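Local coordinates for CobC (Shigella flexneri 2a, PDB 6NRU), which probably removes phosphate from adenosylcobalamin 5'-phosphate and from alpha-ribazole 5'-phosphate, steps in assembling the nucleotide loop of vitamin B12, at residues Glu132-Ile135 with Ala136-Glu140; Glu122-Gln125 with Ala126-Gln129. All blocks are in the same frame, centred on the assembly; numbering follows the deposited sequence.

Contact 1. Residues Glu132-Ile135 with Ala136-Glu140; sequences ERFI and ARLSE
The chi1 of F134, 175°, turns its ring away from the backbone N, while the chi1 of L138, -71°, keeps CG beside its own N. The two side chains thereby meet four residues apart. L138 CD2 lies 4.1 Å from F134 CE2, and it approaches the ring obliquely. The other branch and CG of L138 rest near the I135 carbonyl. This is the C-terminal end of helix 124-136, where the bonding shifts from four residues back to three. A136 N still reaches E132 O at 3.0 Å, nearly straight at 159°. R137 N has a weak bond to R133 O and a second to F134 O at 3.1 Å. L138 N then bonds I135 O at 3.1 Å. R137 sends an extended chain past the R133 carbonyl, with CG 3.3 Å from R133 O. Its guanidinium forms a salt bridge with E81. F134 and I135 also pack on L159 of helix 153-163. A positive side chain just past the helix end would probably be favoured by the helix dipole. The apolar F134-L138 contact and the backbone bonds close the last turn, while the R137-E81 salt bridge holds the polar side chain.

Contact 2. Residues Glu122-Gln125 with Ala126-Gln129; sequences EGFQ and AFSQ
F124 lays one ring face over S128 CB, one turn further along the chain. This is the first turn of helix 124-136, with G123 at the N-cap position, in a histidine phosphatase of branch 1. The CH-pi contact puts S128 CB 4.2 Å from the ring centroid, 17° off the normal and shifted toward the rim. The ring of F127 crosses that of F124 obliquely, with F127 CD2 3.9 Å from F124 CD1. Both phenylalanines also touch L158 of helix 153-163, and F124 meets W113 edge-to-face. F127 lies close to E84, probably the catalytic proton donor/acceptor. E122 reaches forward alongside the first turn, and its OE2 sits at the edge of the F127 ring, near its plane. That oxygen is gripped by a salt bridge from R130 and a hydrogen bond from F86 N. The backbone bonds run four residues back. F127 N meets G123 O at 3.0 Å, and Q129 N meets Q125 O at 3.0 Å. F124 O takes S128 N at 2.8 Å, with an N-H...O angle of 161°. With chi1 at 62°, S128 OG lies 2.8 Å from F124 O and 3.2 Å from Q125 O; its single proton could go to either.

In the fold
From the N terminus, the chain reaches contact 2 first. There the loop after helix 103-111 enters helix 124-136. Contact 1 follows at the other end of that helix, where the chain leaves toward strand 146-151. The two lie in series, neither nested nor crossed, with centres about 16 Å apart. Each closes a single turn and spans no long loop. Helix 153-163 is their common neighbour: V155 and L158 meet residues of contact 2, and L159, R162 and L163 meet those of contact 1. The region from I79 to F86 also runs beside both, from E81 near contact 1 to the probable catalytic residue E84 near contact 2.

Contact 1. Residues Glu132-Ile135 with Ala136-Glu140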
loop_
_atom_site.group_PDB
_atom_site.type_symbol
_atom_site.label_atom_id
_atom_site.label_comp_id
_atom_site.label_asym_id
_atom_site.label_seq_id
_atom_site.Cartn_x
_atom_site.Cartn_y
_atom_site.Cartn_z
ATOM N N GLU A 132 12.431 -1.466 -1.450
ATOM C CA GLU A 132 13.705 -1.554 -0.747
ATOM C C GLU A 132 14.350 -0.180 -0.599
ATOM O O GLU A 132 14.926 0.132 0.449
ATOM C CB GLU A 132 14.637 -2.517 -1.480
ATOM C CG GLU A 132 14.455 -3.965 -1.072
ATOM C CD GLU A 132 15.173 -4.292 0.224
ATOM O OE1 GLU A 132 16.384 -4.605 0.172
ATOM O OE2 GLU A 132 14.532 -4.228 1.295
ATOM N N ARG A 133 14.263 0.656 -1.637
ATOM C CA ARG A 133 14.806 2.007 -1.537
ATOM C C ARG A 133 14.042 2.828 -0.510
ATOM O O ARG A 133 14.638 3.626 0.223
ATOM C CB ARG A 133 14.775 2.695 -2.902
ATOM C CG ARG A 133 15.614 2.003 -3.961
ATOM C CD ARG A 133 16.316 3.000 -4.867
ATOM N NE ARG A 133 17.325 2.351 -5.697
ATOM C CZ ARG A 133 18.630 2.393 -5.455
ATOM N NH1 ARG A 133 19.090 3.056 -4.402
ATOM N NH2 ARG A 133 19.477 1.772 -6.264
ATOM N N PHE A 134 12.722 2.648 -0.443
ATOM C CA PHE A 134 11.941 3.338 0.573
ATOM C C PHE A 134 12.362 2.905 1.969
ATOM O O PHE A 134 12.466 3.735 2.880
ATOM C CB PHE A 134 10.452 3.081 0.359
ATOM C CG PHE A 134 9.584 3.652 1.437
ATOM C CD1 PHE A 134 9.287 5.006 1.456
ATOM C CD2 PHE A 134 9.071 2.844 2.437
ATOM C CE1 PHE A 134 8.492 5.542 2.449
ATOM C CE2 PHE A 134 8.275 3.372 3.434
ATOM C CZ PHE A 134 7.984 4.723 3.439
ATOM N N ILE A 135 12.613 1.608 2.153
ATOM C CA ILE A 135 13.075 1.112 3.446
ATOM C C ILE A 135 14.412 1.745 3.811
ATOM O O ILE A 135 14.618 2.181 4.950
ATOM C CB ILE A 135 13.161 -0.426 3.426
ATOM C CG1 ILE A 135 11.762 -1.040 3.382
ATOM C CG2 ILE A 135 13.918 -0.944 4.638
ATOM C CD1 ILE A 135 11.770 -2.545 3.345
ATOM N N ALA A 136 15.334 1.820 2.848
ATOM C CA ALA A 136 16.637 2.426 3.104
ATOM C C ALA A 136 16.536 3.915 3.401
ATOM O O ALA A 136 17.476 4.486 3.965
ATOM C CB ALA A 136 17.569 2.201 1.914
ATOM N N ARG A 137 15.421 4.550 3.039
ATOM C CA ARG A 137 15.207 5.971 3.274
ATOM C C ARG A 137 14.628 6.276 4.648
ATOM O O ARG A 137 14.494 7.452 4.997
ATOM C CB ARG A 137 14.273 6.546 2.206
ATOM C CG ARG A 137 14.949 6.880 0.892
ATOM C CD ARG A 137 14.113 7.870 0.109
ATOM N NE ARG A 137 14.454 7.891 -1.309
ATOM C CZ ARG A 137 13.619 8.281 -2.268
ATOM N NH1 ARG A 137 12.391 8.678 -1.957
ATOM N NH2 ARG A 137 14.008 8.271 -3.536
ATOM N N LEU A 138 14.274 5.253 5.430
ATOM C CA LEU A 138 13.597 5.494 6.700
ATOM C C LEU A 138 14.501 6.198 7.701
ATOM O O LEU A 138 14.011 6.932 8.567
ATOM C CB LEU A 138 13.090 4.172 7.277
ATOM C CG LEU A 138 11.908 3.543 6.539
ATOM C CD1 LEU A 138 11.560 2.204 7.149
ATOM C CD2 LEU A 138 10.701 4.470 6.557
ATOM N N SER A 139 15.817 5.989 7.599
ATOM C CA SER A 139 16.751 6.689 8.474
ATOM C C SER A 139 16.638 8.196 8.312
ATOM O O SER A 139 16.928 8.948 9.249
ATOM C CB SER A 139 18.178 6.232 8.178
ATOM O OG SER A 139 18.456 6.333 6.791
ATOM N N GLU A 140 16.222 8.651 7.132
ATOM C CA GLU A 140 16.025 10.072 6.894
ATOM C C GLU A 140 14.855 10.634 7.696
ATOM O O GLU A 140 14.806 11.843 7.934
ATOM C CB GLU A 140 15.866 10.290 5.385
ATOM C CG GLU A 140 14.855 11.319 4.930
ATOM C CD GLU A 140 14.560 11.201 3.442
ATOM O OE1 GLU A 140 15.310 10.487 2.740
ATOM O OE2 GLU A 140 13.594 11.836 2.971
#

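Contact 2. Residues Glu122-Gln125 with Ala126-Gln129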
loop_
_atom_site.group_PDB
_atom_site.type_symbol
_atom_site.label_atom_id
_atom_site.label_comp_id
_atom_site.label_asym_id
_atom_site.label_seq_id
_atom_site.Cartn_x
_atom_site.Cartn_y
_atom_site.Cartn_z
ATOM N N GLU A 122 5.982 -2.714 -15.319
ATOM C CA GLU A 122 7.143 -2.969 -14.478
ATOM C C GLU A 122 6.989 -4.313 -13.775
ATOM O O GLU A 122 5.890 -4.680 -13.341
ATOM C CB GLU A 122 7.348 -1.842 -13.454
ATOM C CG GLU A 122 6.449 -1.898 -12.222
ATOM C CD GLU A 122 6.798 -0.835 -11.189
ATOM O OE1 GLU A 122 8.003 -0.628 -10.929
ATOM O OE2 GLU A 122 5.868 -0.210 -10.634
ATOM N N GLY A 123 8.093 -5.056 -13.686
ATOM C CA GLY A 123 8.073 -6.353 -13.051
ATOM C C GLY A 123 8.212 -6.267 -11.546
ATOM O O GLY A 123 8.474 -5.210 -10.973
ATOM N N PHE A 124 8.030 -7.419 -10.895
ATOM C CA PHE A 124 8.120 -7.459 -9.440
ATOM C C PHE A 124 9.524 -7.126 -8.954
ATOM O O PHE A 124 9.692 -6.655 -7.824
ATOM C CB PHE A 124 7.697 -8.828 -8.914
ATOM C CG PHE A 124 7.751 -8.938 -7.420
ATOM C CD1 PHE A 124 6.872 -8.216 -6.632
ATOM C CD2 PHE A 124 8.690 -9.748 -6.801
ATOM C CE1 PHE A 124 6.922 -8.305 -5.255
ATOM C CE2 PHE A 124 8.744 -9.845 -5.421
ATOM C CZ PHE A 124 7.858 -9.122 -4.647
ATOM N N GLN A 125 10.540 -7.364 -9.784
ATOM C CA GLN A 125 11.906 -7.043 -9.386
ATOM C C GLN A 125 12.094 -5.537 -9.239
ATOM O O GLN A 125 12.653 -5.065 -8.243
ATOM C CB GLN A 125 12.897 -7.624 -10.397
ATOM C CG GLN A 125 12.854 -9.145 -10.494
ATOM C CD GLN A 125 13.054 -9.822 -9.150
ATOM O OE1 GLN A 125 13.899 -9.412 -8.353
ATOM N NE2 GLN A 125 12.270 -10.864 -8.889
ATOM N N ALA A 126 11.623 -4.761 -10.219
ATOM C CA ALA A 126 11.711 -3.308 -10.110
ATOM C C ALA A 126 10.805 -2.782 -9.004
ATOM O O ALA A 126 11.166 -1.837 -8.294
ATOM C CB ALA A 126 11.360 -2.655 -11.445
ATOM N N PHE A 127 9.625 -3.385 -8.845
ATOM C CA PHE A 127 8.703 -2.959 -7.797
ATOM C C PHE A 127 9.289 -3.218 -6.413
ATOM O O PHE A 127 9.267 -2.343 -5.542
ATOM C CB PHE A 127 7.365 -3.677 -7.971
ATOM C CG PHE A 127 6.404 -3.473 -6.835
ATOM C CD1 PHE A 127 5.654 -2.310 -6.743
ATOM C CD2 PHE A 127 6.231 -4.457 -5.868
ATOM C CE1 PHE A 127 4.760 -2.125 -5.703
ATOM C CE2 PHE A 127 5.339 -4.280 -4.825
ATOM C CZ PHE A 127 4.603 -3.112 -4.742
ATOM N N SER A 128 9.832 -4.421 -6.198
ATOM C CA SER A 128 10.390 -4.748 -4.890
ATOM C C SER A 128 11.661 -3.960 -4.603
ATOM O O SER A 128 11.991 -3.730 -3.434
ATOM C CB SER A 128 10.654 -6.253 -4.783
ATOM O OG SER A 128 11.599 -6.687 -5.744
ATOM N N GLN A 129 12.387 -3.539 -5.643
ATOM C CA GLN A 129 13.544 -2.677 -5.425
ATOM C C GLN A 129 13.120 -1.265 -5.045
ATOM O O GLN A 129 13.819 -0.595 -4.279
ATOM C CB GLN A 129 14.430 -2.643 -6.669
ATOM C CG GLN A 129 15.280 -3.884 -6.874
ATOM C CD GLN A 129 15.673 -4.081 -8.331
ATOM O OE1 GLN A 129 15.335 -3.266 -9.194
ATOM N NE2 GLN A 129 16.386 -5.168 -8.613
#